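Local atomic coordinates of thiamine-binding periplasmic protein (Escherichia coli, PDB entry 2QRY), a protein that binds thiamine, thiamine phosphate and thiamine diphosphate with high affinity in the periplasm and serves the ThiBPQ ABC transporter that imports thiamine. Residues 173-178 against 306-311; 127-132 against 241-246; 107-112 against 285-290; 278-283 against 291-296. One frame throughout, in Å; residues are numbered along the deposited sequence.

Interaction 1 (173-178 against 306-311); sequences WMQKVY and LEFTPA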
# COMPACT_ATOMS: atom_id res chain seq x y z
N TRP A 173 -10.20 7.91 0.77
CA TRP A 173 -9.99 9.06 -0.08
C TRP A 173 -11.34 9.64 -0.46
O TRP A 173 -11.55 10.85 -0.39
CB TRP A 173 -9.21 8.64 -1.32
CG TRP A 173 -8.77 9.77 -2.18
CD1 TRP A 173 -8.68 11.09 -1.84
CD2 TRP A 173 -8.23 9.66 -3.51
NE1 TRP A 173 -8.11 11.81 -2.87
CE2 TRP A 173 -7.82 10.96 -3.90
CE3 TRP A 173 -8.04 8.60 -4.40
CZ2 TRP A 173 -7.24 11.21 -5.15
CZ3 TRP A 173 -7.46 8.85 -5.64
CH2 TRP A 173 -7.07 10.15 -6.00
N MSE A 174 -12.25 8.77 -0.88
CA MSE A 174 -13.60 9.19 -1.24
C MSE A 174 -14.31 9.80 -0.02
O MSE A 174 -15.04 10.78 -0.14
CB MSE A 174 -14.40 7.99 -1.74
CG MSE A 174 -14.01 7.49 -3.13
SE MSE A 174 -14.82 8.55 -4.53
CE MSE A 174 -16.58 7.73 -4.56
N GLN A 175 -14.08 9.21 1.15
CA GLN A 175 -14.70 9.68 2.38
C GLN A 175 -14.25 11.12 2.70
O GLN A 175 -15.04 11.96 3.13
CB GLN A 175 -14.35 8.75 3.54
CG GLN A 175 -15.10 9.07 4.81
CD GLN A 175 -16.59 8.81 4.69
OE1 GLN A 175 -17.39 9.45 5.36
NE2 GLN A 175 -16.96 7.86 3.84
N LYS A 176 -12.96 11.38 2.49
CA LYS A 176 -12.41 12.71 2.72
C LYS A 176 -13.08 13.70 1.78
O LYS A 176 -13.47 14.80 2.19
CB LYS A 176 -10.90 12.71 2.44
CG LYS A 176 -10.03 12.14 3.53
CD LYS A 176 -9.98 13.05 4.74
CE LYS A 176 -8.98 12.54 5.76
NZ LYS A 176 -8.89 13.42 6.96
N VAL A 177 -13.23 13.30 0.52
CA VAL A 177 -13.80 14.15 -0.50
C VAL A 177 -15.33 14.36 -0.46
O VAL A 177 -15.81 15.46 -0.75
CB VAL A 177 -13.37 13.64 -1.90
CG1 VAL A 177 -14.03 14.45 -3.01
CG2 VAL A 177 -11.85 13.72 -2.02
N TYR A 178 -16.08 13.32 -0.11
CA TYR A 178 -17.54 13.46 -0.08
C TYR A 178 -18.23 13.44 1.28
O TYR A 178 -19.39 13.84 1.38
CB TYR A 178 -18.18 12.38 -0.95
CG TYR A 178 -18.01 12.62 -2.43
CD1 TYR A 178 -16.88 12.15 -3.10
CD2 TYR A 178 -18.96 13.34 -3.14
CE1 TYR A 178 -16.72 12.40 -4.46
CE2 TYR A 178 -18.80 13.60 -4.49
CZ TYR A 178 -17.68 13.12 -5.15
OH TYR A 178 -17.54 13.38 -6.49
N LEU A 306 -3.70 13.93 2.26
CA LEU A 306 -4.88 13.63 3.07
C LEU A 306 -4.68 12.35 3.88
O LEU A 306 -4.17 11.36 3.36
CB LEU A 306 -6.10 13.45 2.17
CG LEU A 306 -6.53 14.63 1.30
CD1 LEU A 306 -7.60 14.18 0.34
CD2 LEU A 306 -7.03 15.78 2.19
N GLU A 307 -5.11 12.38 5.14
CA GLU A 307 -4.97 11.22 6.01
C GLU A 307 -5.90 11.27 7.23
O GLU A 307 -6.15 12.34 7.79
CB GLU A 307 -3.51 11.12 6.47
CG GLU A 307 -3.21 10.00 7.46
CD GLU A 307 -1.78 10.05 7.98
OE1 GLU A 307 -1.34 11.13 8.42
OE2 GLU A 307 -1.08 9.01 7.95
N PHE A 308 -6.42 10.10 7.61
CA PHE A 308 -7.26 9.97 8.80
C PHE A 308 -6.31 9.43 9.85
O PHE A 308 -5.28 8.86 9.50
CB PHE A 308 -8.36 8.93 8.60
CG PHE A 308 -9.56 9.44 7.88
CD1 PHE A 308 -9.86 8.97 6.60
CD2 PHE A 308 -10.39 10.38 8.47
CE1 PHE A 308 -10.98 9.43 5.92
CE2 PHE A 308 -11.52 10.85 7.80
CZ PHE A 308 -11.82 10.38 6.52
N THR A 309 -6.64 9.61 11.12
CA THR A 309 -5.79 9.08 12.18
C THR A 309 -6.14 7.60 12.26
O THR A 309 -7.24 7.20 11.88
CB THR A 309 -6.09 9.74 13.54
OG1 THR A 309 -7.36 9.30 14.01
CG2 THR A 309 -6.09 11.26 13.39
N PRO A 310 -5.21 6.76 12.75
CA PRO A 310 -5.50 5.33 12.85
C PRO A 310 -6.78 5.08 13.65
O PRO A 310 -7.51 4.14 13.37
CB PRO A 310 -4.26 4.78 13.54
CG PRO A 310 -3.18 5.65 12.98
CD PRO A 310 -3.80 7.03 13.09
N ALA A 311 -7.04 5.93 14.63
CA ALA A 311 -8.22 5.79 15.46
C ALA A 311 -9.50 6.05 14.67
O ALA A 311 -10.49 5.33 14.81
CB ALA A 311 -8.15 6.73 16.66
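The carbonyl O of E307 takes a hydrogen bond from K176 NZ at 3.1 Å, and the same ammonium group lies over the ring of F308. The bond is not aimed at a lone pair: the donor stands above the carbonyl plane, 66° out of it, and the C=O...N angle is 111°. This slant goes with the position of the lysine, whose outer chain runs across one face of F308. K176 CE sits almost exactly on the ring normal, 3.5 Å from the F308 centroid, in a CH-pi contact, and NZ follows at 4.0 Å from that centroid, 22° off the normal, in a cation-pi interaction. A bend at chi2 turns the K176 chain toward the ring; beyond it the chain is extended. The ammonium charge is thus probably eased by a carbonyl dipole and an aromatic face together. Q175 CG reaches F308 CZ at 3.9 Å, and its chain crosses that of F308 at about a right angle. On the other flank of the lysine, L306 CD1 meets the edge of the indole near its plane, 3.9 Å from W173 CD1; L306 CD1 also lies 4.2 Å from K176 CB. The indole N-H is engaged by G242 O. This surface contact joins the C-terminal end of helix 165-178 to the link between strand 305-306 and helix 310-328. L306 pairs through its backbone with strand 243-252, while T309 is the N-cap of helix 310-328, whose W320 touches F308 and Q175.

Interaction 2 (127-132 against 241-246); sequences YFAFVY and EGHYLQ
H243 ND1 donates to the carbonyl O of F128 at 2.9 Å, with an N-H...O angle of 166° and the acceptor in the plane of the imidazole. A water accepts from Y244 N at 2.9 Å and lies doubtfully close to F128 O. The direct backbone bond, F128 N to Y244 O, is long and weak at 3.4 Å. Beside it Y127 CA makes a CA-H...O contact with Y244 O, and Y127 and L245 form an antiparallel non-hydrogen-bonded pair, by which strands 121-133 and 243-252 join in the mixed sheet. The side chains of this pair lie on one face of the sheet, L245 CD1 reaching Y127 CE1 at 3.7 Å. F128 projects on the other face, where its ring runs alongside Y244, CD2 to CB 4.1 Å, and its CZ packs 3.5 Å from Q246 CB. The Q246 chain is extended and crosses F128 at about a right angle, close to the thiamin phosphate pocket. Its amide is held at both ends, OE1 by Y218 OH and NE2 by D86 OD2, which fixes its rotation; Y218, a thiamine-binding residue, also meets the F128 ring. The imidazole is steadied in turn by F239 N at its NE2 and by the ring of W173. The two short segments run at 136° between their N-to-C directions, well away from strictly antiparallel, and the H243 bond probably substitutes for a backbone partner of F128 O. With ND1 donating and NE2 accepting from F239 N, this buried histidine is probably uncharged.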
# COMPACT_ATOMS: atom_id res chain seq x y z
N TYR A 127 1.46 7.71 -2.46
CA TYR A 127 0.18 8.36 -2.57
C TYR A 127 -0.69 7.64 -3.59
O TYR A 127 -0.28 7.42 -4.73
CB TYR A 127 0.38 9.81 -3.00
CG TYR A 127 1.30 10.56 -2.06
CD1 TYR A 127 0.82 11.13 -0.88
CD2 TYR A 127 2.66 10.68 -2.34
CE1 TYR A 127 1.67 11.80 -0.00
CE2 TYR A 127 3.52 11.34 -1.47
CZ TYR A 127 3.02 11.90 -0.30
OH TYR A 127 3.85 12.56 0.57
N PHE A 128 -1.89 7.25 -3.17
CA PHE A 128 -2.81 6.56 -4.05
C PHE A 128 -3.25 7.53 -5.15
O PHE A 128 -3.48 8.71 -4.90
CB PHE A 128 -4.04 6.07 -3.29
CG PHE A 128 -3.72 5.16 -2.14
CD1 PHE A 128 -3.07 3.95 -2.36
CD2 PHE A 128 -4.06 5.52 -0.84
CE1 PHE A 128 -2.76 3.11 -1.30
CE2 PHE A 128 -3.76 4.69 0.23
CZ PHE A 128 -3.11 3.48 0.00
N ALA A 129 -3.36 7.01 -6.36
CA ALA A 129 -3.77 7.81 -7.49
C ALA A 129 -4.25 6.92 -8.63
O ALA A 129 -3.88 5.75 -8.70
CB ALA A 129 -2.60 8.67 -7.96
N PHE A 130 -5.07 7.48 -9.51
CA PHE A 130 -5.55 6.72 -10.64
C PHE A 130 -4.56 6.84 -11.79
O PHE A 130 -4.19 7.95 -12.18
CB PHE A 130 -6.93 7.21 -11.08
CG PHE A 130 -8.04 6.77 -10.19
CD1 PHE A 130 -8.43 7.54 -9.10
CD2 PHE A 130 -8.70 5.57 -10.43
CE1 PHE A 130 -9.47 7.13 -8.27
CE2 PHE A 130 -9.74 5.15 -9.59
CZ PHE A 130 -10.12 5.94 -8.51
N VAL A 131 -4.12 5.70 -12.30
CA VAL A 131 -3.18 5.67 -13.41
C VAL A 131 -3.91 5.42 -14.72
O VAL A 131 -4.91 4.69 -14.76
CB VAL A 131 -2.14 4.55 -13.22
CG1 VAL A 131 -1.35 4.35 -14.50
CG2 VAL A 131 -1.21 4.91 -12.07
N TYR A 132 -3.43 6.05 -15.79
CA TYR A 132 -4.02 5.90 -17.12
C TYR A 132 -2.93 5.92 -18.19
O TYR A 132 -1.76 6.18 -17.91
CB TYR A 132 -5.03 7.02 -17.41
CG TYR A 132 -4.42 8.40 -17.46
CD1 TYR A 132 -4.14 9.10 -16.28
CD2 TYR A 132 -4.08 9.00 -18.67
CE1 TYR A 132 -3.54 10.37 -16.32
CE2 TYR A 132 -3.47 10.26 -18.72
CZ TYR A 132 -3.21 10.93 -17.54
OH TYR A 132 -2.62 12.17 -17.59
N GLU A 241 -8.14 17.81 -5.17
CA GLU A 241 -8.54 17.63 -3.77
C GLU A 241 -7.32 17.21 -2.96
O GLU A 241 -7.30 17.34 -1.73
CB GLU A 241 -9.63 16.57 -3.63
CG GLU A 241 -10.93 16.88 -4.35
CD GLU A 241 -11.03 16.18 -5.69
OE1 GLU A 241 -9.99 15.66 -6.16
OE2 GLU A 241 -12.13 16.14 -6.26
N GLY A 242 -6.29 16.72 -3.64
CA GLY A 242 -5.11 16.25 -2.95
C GLY A 242 -5.18 14.73 -2.90
O GLY A 242 -6.19 14.15 -3.31
N HIS A 243 -4.13 14.08 -2.41
CA HIS A 243 -4.09 12.62 -2.35
C HIS A 243 -3.88 12.03 -0.96
O HIS A 243 -3.25 12.65 -0.09
CB HIS A 243 -3.01 12.12 -3.31
CG HIS A 243 -3.27 12.47 -4.74
ND1 HIS A 243 -3.47 11.52 -5.71
CD2 HIS A 243 -3.44 13.67 -5.34
CE1 HIS A 243 -3.75 12.12 -6.86
NE2 HIS A 243 -3.75 13.42 -6.66
N TYR A 244 -4.41 10.83 -0.76
CA TYR A 244 -4.31 10.14 0.51
C TYR A 244 -2.95 9.48 0.68
O TYR A 244 -2.45 8.83 -0.23
CB TYR A 244 -5.43 9.10 0.64
CG TYR A 244 -5.71 8.69 2.07
CD1 TYR A 244 -4.81 7.89 2.78
CD2 TYR A 244 -6.86 9.13 2.73
CE1 TYR A 244 -5.05 7.54 4.11
CE2 TYR A 244 -7.11 8.79 4.06
CZ TYR A 244 -6.20 7.99 4.74
OH TYR A 244 -6.44 7.64 6.05
N LEU A 245 -2.37 9.66 1.86
CA LEU A 245 -1.05 9.13 2.16
C LEU A 245 -1.04 7.73 2.74
O LEU A 245 -1.85 7.41 3.62
CB LEU A 245 -0.31 10.06 3.12
CG LEU A 245 0.97 9.52 3.77
CD1 LEU A 245 2.09 9.41 2.74
CD2 LEU A 245 1.40 10.47 4.88
N GLN A 246 -0.12 6.91 2.26
CA GLN A 246 0.03 5.56 2.77
C GLN A 246 1.47 5.37 3.25
O GLN A 246 2.42 5.71 2.55
CB GLN A 246 -0.27 4.49 1.72
CG GLN A 246 -0.09 3.08 2.30
CD GLN A 246 -0.14 1.97 1.25
OE1 GLN A 246 0.65 1.95 0.30
NE2 GLN A 246 -1.05 1.03 1.44
O HOH W 1 -5.14 9.34 -3.14

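Interaction 3 (107-112 against 285-290); sequences DAVNVP and YPVANV
V287 meets V109 and V111 where two loop segments run together beside strand 121-133, within the periplasmic solute-binding fold. From V287 CB the two methyls part. CG2, anti to the backbone N (CG1 has chi1 72°), is the branch directed at the other segment. It abuts both V109 and V111, crossing their side chains obliquely. The modelled position of this methyl is uncertain: its 3.2 Å approach to V111 CG2 is doubtfully short, so the exact spacing among the three valines carries little weight. P122 of strand 121-133 touches both V287 and V111, and V270 lies on V109, so the valines belong to a larger apolar patch; Q275 of helix 272-275 also touches V287. Behind the side chains the backbones are joined as well. N110 N donates to V287 O at 2.9 Å, in the carbonyl plane, with an N-H...O angle of 143°. Two residues before V287, Y285 pairs through its backbone with Y125, which ties this segment to the sheet. One water completes the backbone link, donating both to N110 O at 2.9 Å and to P286 O at 3.1 Å.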
# COMPACT_ATOMS: atom_id res chain seq x y z
N ASP A 107 14.56 7.40 15.25
CA ASP A 107 15.44 8.25 14.45
C ASP A 107 15.91 7.58 13.16
O ASP A 107 16.51 8.22 12.30
CB ASP A 107 16.65 8.67 15.28
CG ASP A 107 17.45 7.48 15.79
OD1 ASP A 107 18.11 6.79 14.97
OD2 ASP A 107 17.41 7.22 17.01
N ALA A 108 15.63 6.28 13.03
CA ALA A 108 16.03 5.54 11.84
C ALA A 108 15.04 5.71 10.69
O ALA A 108 15.29 5.24 9.58
CB ALA A 108 16.19 4.06 12.19
N VAL A 109 13.94 6.40 10.95
CA VAL A 109 12.89 6.61 9.96
C VAL A 109 12.54 8.07 9.67
O VAL A 109 12.53 8.90 10.58
CB VAL A 109 11.61 5.85 10.40
CG1 VAL A 109 10.39 6.43 9.71
CG2 VAL A 109 11.75 4.38 10.07
N ASN A 110 12.26 8.36 8.40
CA ASN A 110 11.91 9.71 7.95
C ASN A 110 10.69 9.63 7.02
O ASN A 110 10.80 9.26 5.85
CB ASN A 110 13.09 10.34 7.23
CG ASN A 110 12.78 11.73 6.72
OD1 ASN A 110 12.09 12.50 7.37
ND2 ASN A 110 13.31 12.06 5.54
N VAL A 111 9.53 9.99 7.56
CA VAL A 111 8.28 9.92 6.82
C VAL A 111 7.44 11.20 6.90
O VAL A 111 7.49 11.92 7.90
CB VAL A 111 7.42 8.74 7.36
CG1 VAL A 111 6.01 8.80 6.81
CG2 VAL A 111 8.07 7.43 7.00
N PRO A 112 6.67 11.51 5.84
CA PRO A 112 5.82 12.69 5.78
C PRO A 112 4.80 12.69 6.92
O PRO A 112 4.05 11.74 7.09
CB PRO A 112 5.14 12.56 4.42
CG PRO A 112 6.19 11.92 3.60
CD PRO A 112 6.73 10.85 4.52
N TYR A 285 8.24 5.54 -2.18
CA TYR A 285 9.31 6.39 -1.64
C TYR A 285 9.87 5.73 -0.38
O TYR A 285 9.12 5.32 0.51
CB TYR A 285 8.77 7.78 -1.30
CG TYR A 285 8.33 8.57 -2.51
CD1 TYR A 285 9.27 9.07 -3.42
CD2 TYR A 285 6.98 8.80 -2.76
CE1 TYR A 285 8.87 9.78 -4.55
CE2 TYR A 285 6.57 9.51 -3.89
CZ TYR A 285 7.52 10.00 -4.78
OH TYR A 285 7.12 10.68 -5.89
N PRO A 286 11.21 5.61 -0.30
CA PRO A 286 11.88 5.00 0.85
C PRO A 286 11.66 5.79 2.14
O PRO A 286 11.32 6.97 2.11
CB PRO A 286 13.35 4.99 0.44
CG PRO A 286 13.29 4.96 -1.05
CD PRO A 286 12.19 5.94 -1.34
N VAL A 287 11.87 5.11 3.26
CA VAL A 287 11.70 5.73 4.56
C VAL A 287 13.04 6.29 5.05
O VAL A 287 13.09 7.12 5.96
CB VAL A 287 11.12 4.70 5.56
CG1 VAL A 287 12.16 3.68 5.93
CG2 VAL A 287 10.59 5.41 6.75
N ALA A 288 14.13 5.82 4.44
CA ALA A 288 15.47 6.29 4.77
C ALA A 288 15.94 7.14 3.60
O ALA A 288 15.54 6.90 2.46
CB ALA A 288 16.42 5.12 4.97
N ASN A 289 16.78 8.14 3.88
CA ASN A 289 17.28 9.03 2.84
C ASN A 289 18.23 8.36 1.85
O ASN A 289 19.40 8.72 1.76
CB ASN A 289 17.97 10.24 3.48
N VAL A 290 17.72 7.37 1.12
CA VAL A 290 18.52 6.67 0.12
C VAL A 290 18.38 7.46 -1.18
O VAL A 290 17.58 8.39 -1.26
CB VAL A 290 18.02 5.22 -0.08
CG1 VAL A 290 16.55 5.21 -0.40
CG2 VAL A 290 18.80 4.54 -1.19
O HOH W 2 12.05 9.76 3.33

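Interaction 4 (278-283 against 291-296); sequences IPTGNW and TLPAGF. With TPS (thiamin phosphate), chain E.
Apolar packing carries most of this contact, and its centre is a pair of prolines crossing at about a right angle. P279 CB presses on P293 CD at 3.3 Å, a tight approach, and the next ring atom, P293 CG, lies 3.5 Å from T280 CG2. That methyl is anti to the carbonyl carbon of T280, which brings it against P293 CG. L292 CD2 adds a looser touch on P279 CG.

The aromatic contacts come next. F296 CE1 approaches the indole of W283 obliquely, 3.9 Å from W283 CE3. P293 CD, from its own segment, lies over one face of the F296 ring, offset toward the rim. On one face of the indole rest P279 O and T280 CA, both also toward the rim; Y224 meets W283 edge-to-face.

N282 and W283 line the thiamin phosphate pocket, in the cleft characteristic of periplasmic solute-binding proteins, and the proline and F296 packing lies behind W283. W283, just past the weakly bonded helical turn, has positive phi (54°); its indole lies between the ligand and F296.

Polar and ligand contacts are few. P279 O faces the edge of F296, 3.6 Å from CZ, without a hydrogen bond. I278 O accepts from both G281 N and N282 N, closing the turn. The ligand's pyrimidine N3A lies 3.7 Å from W283 CD1, and its bridging carbon C7A is 3.0 Å from N282 O.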
# COMPACT_ATOMS: atom_id res chain seq x y z
N ILE A 278 13.79 -0.66 -2.25
CA ILE A 278 12.41 -0.19 -2.30
C ILE A 278 12.06 0.60 -3.56
O ILE A 278 11.07 0.30 -4.23
CB ILE A 278 12.05 0.67 -1.06
CG1 ILE A 278 11.79 -0.23 0.15
CG2 ILE A 278 10.81 1.52 -1.35
CD1 ILE A 278 10.60 -1.18 -0.04
N PRO A 279 12.88 1.61 -3.91
CA PRO A 279 12.58 2.41 -5.11
C PRO A 279 12.24 1.60 -6.35
O PRO A 279 11.18 1.79 -6.94
CB PRO A 279 13.85 3.24 -5.28
CG PRO A 279 14.28 3.48 -3.87
CD PRO A 279 14.12 2.09 -3.27
N THR A 280 13.13 0.69 -6.75
CA THR A 280 12.90 -0.10 -7.96
C THR A 280 12.26 -1.46 -7.70
O THR A 280 11.99 -2.21 -8.63
CB THR A 280 14.20 -0.30 -8.76
OG1 THR A 280 15.13 -1.07 -7.99
CG2 THR A 280 14.84 1.06 -9.09
N GLY A 281 12.02 -1.78 -6.43
CA GLY A 281 11.40 -3.05 -6.09
C GLY A 281 9.92 -2.91 -5.83
O GLY A 281 9.11 -3.63 -6.42
N ASN A 282 9.55 -1.97 -4.96
CA ASN A 282 8.16 -1.74 -4.60
C ASN A 282 7.59 -0.49 -5.26
O ASN A 282 6.38 -0.25 -5.20
CB ASN A 282 8.02 -1.59 -3.08
CG ASN A 282 6.82 -2.34 -2.51
OD1 ASN A 282 6.26 -1.96 -1.47
ND2 ASN A 282 6.43 -3.43 -3.17
N TRP A 283 8.45 0.31 -5.89
CA TRP A 283 8.00 1.54 -6.54
C TRP A 283 7.21 2.42 -5.58
O TRP A 283 6.04 2.72 -5.77
CB TRP A 283 7.18 1.18 -7.78
CG TRP A 283 7.98 0.34 -8.72
CD1 TRP A 283 7.94 -1.02 -8.86
CD2 TRP A 283 9.06 0.80 -9.55
NE1 TRP A 283 8.92 -1.44 -9.72
CE2 TRP A 283 9.62 -0.35 -10.16
CE3 TRP A 283 9.60 2.06 -9.84
CZ2 TRP A 283 10.71 -0.26 -11.04
CZ3 TRP A 283 10.68 2.14 -10.71
CH2 TRP A 283 11.22 0.98 -11.30
N THR A 291 19.14 7.09 -2.20
CA THR A 291 19.06 7.82 -3.47
C THR A 291 17.97 7.26 -4.37
O THR A 291 17.95 6.07 -4.68
CB THR A 291 20.41 7.78 -4.22
OG1 THR A 291 20.69 6.43 -4.64
CG2 THR A 291 21.54 8.27 -3.32
N LEU A 292 17.06 8.14 -4.79
CA LEU A 292 15.98 7.73 -5.67
C LEU A 292 16.53 7.56 -7.08
O LEU A 292 17.38 8.32 -7.53
CB LEU A 292 14.87 8.78 -5.68
CG LEU A 292 14.23 9.13 -4.33
CD1 LEU A 292 13.02 10.02 -4.57
CD2 LEU A 292 13.82 7.86 -3.62
N PRO A 293 16.05 6.54 -7.80
CA PRO A 293 16.49 6.26 -9.17
C PRO A 293 16.18 7.43 -10.08
O PRO A 293 15.16 8.10 -9.91
CB PRO A 293 15.69 5.02 -9.55
CG PRO A 293 15.41 4.36 -8.24
CD PRO A 293 15.07 5.52 -7.36
N ALA A 294 17.05 7.68 -11.05
CA ALA A 294 16.79 8.75 -12.00
C ALA A 294 15.49 8.29 -12.64
O ALA A 294 15.34 7.11 -12.95
CB ALA A 294 17.90 8.83 -13.03
N GLY A 295 14.54 9.21 -12.82
CA GLY A 295 13.27 8.83 -13.41
C GLY A 295 12.14 9.20 -12.48
O GLY A 295 11.06 9.59 -12.92
N PHE A 296 12.40 9.08 -11.18
CA PHE A 296 11.40 9.43 -10.18
C PHE A 296 11.09 10.92 -10.25
O PHE A 296 9.99 11.35 -9.89
CB PHE A 296 11.89 9.08 -8.77
CG PHE A 296 11.38 7.76 -8.25
CD1 PHE A 296 11.54 6.59 -8.99
CD2 PHE A 296 10.76 7.68 -7.01
CE1 PHE A 296 11.09 5.36 -8.49
CE2 PHE A 296 10.31 6.46 -6.51
CZ PHE A 296 10.47 5.30 -7.26
CM2 TPS E . 3.92 -0.52 -11.04
N3 TPS E . 2.29 -1.31 -4.72
C2 TPS E . 1.55 -2.00 -5.56
S1 TPS E . 0.39 -2.79 -4.56
C5 TPS E . 0.94 -2.14 -3.00
C4 TPS E . 2.00 -1.35 -3.39
CM4 TPS E . 2.81 -0.58 -2.35
C6 TPS E . 0.29 -2.46 -1.69
C7 TPS E . -0.75 -3.49 -2.12
O7 TPS E . -1.58 -3.95 -1.06
N1A TPS E . 3.19 0.49 -8.92
C2A TPS E . 3.81 -0.52 -9.53
N3A TPS E . 4.32 -1.53 -8.83
C4A TPS E . 4.23 -1.58 -7.49
N4A TPS E . 4.77 -2.64 -6.79
C5A TPS E . 3.58 -0.51 -6.79
C6A TPS E . 3.06 0.54 -7.58
C7A TPS E . 3.43 -0.46 -5.25
P1 TPS E . -2.59 -5.03 -1.72
O1 TPS E . -3.34 -4.37 -2.91
O2 TPS E . -3.60 -5.60 -0.65
O3 TPS E . -1.76 -6.20 -2.27

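How the interactions relate
Interactions 1 and 2 share a border: L306 N approaches H243 O at 2.7 Å and L306 O approaches L245 N at 2.9 Å, probable hydrogen bonds that join strand 305-306 to strand 243-252. Interaction 2 meets interaction 3 through P112, whose CG lies 3.9 Å from Y127 OH. Interactions 3 and 4 pack closely, with P286 CD 3.4 Å from L292 CD2 and Y285 CE1 3.7 Å from F296 CD2. Interactions 1 and 4 are farthest apart, their centres about 27 Å from each other. Thiamin phosphate touches interaction 4 directly. The side chain of Q246, in interaction 2, is about 4 Å from the bound thiamin phosphate. The side chain of W173, in interaction 1, is about 14 Å from it.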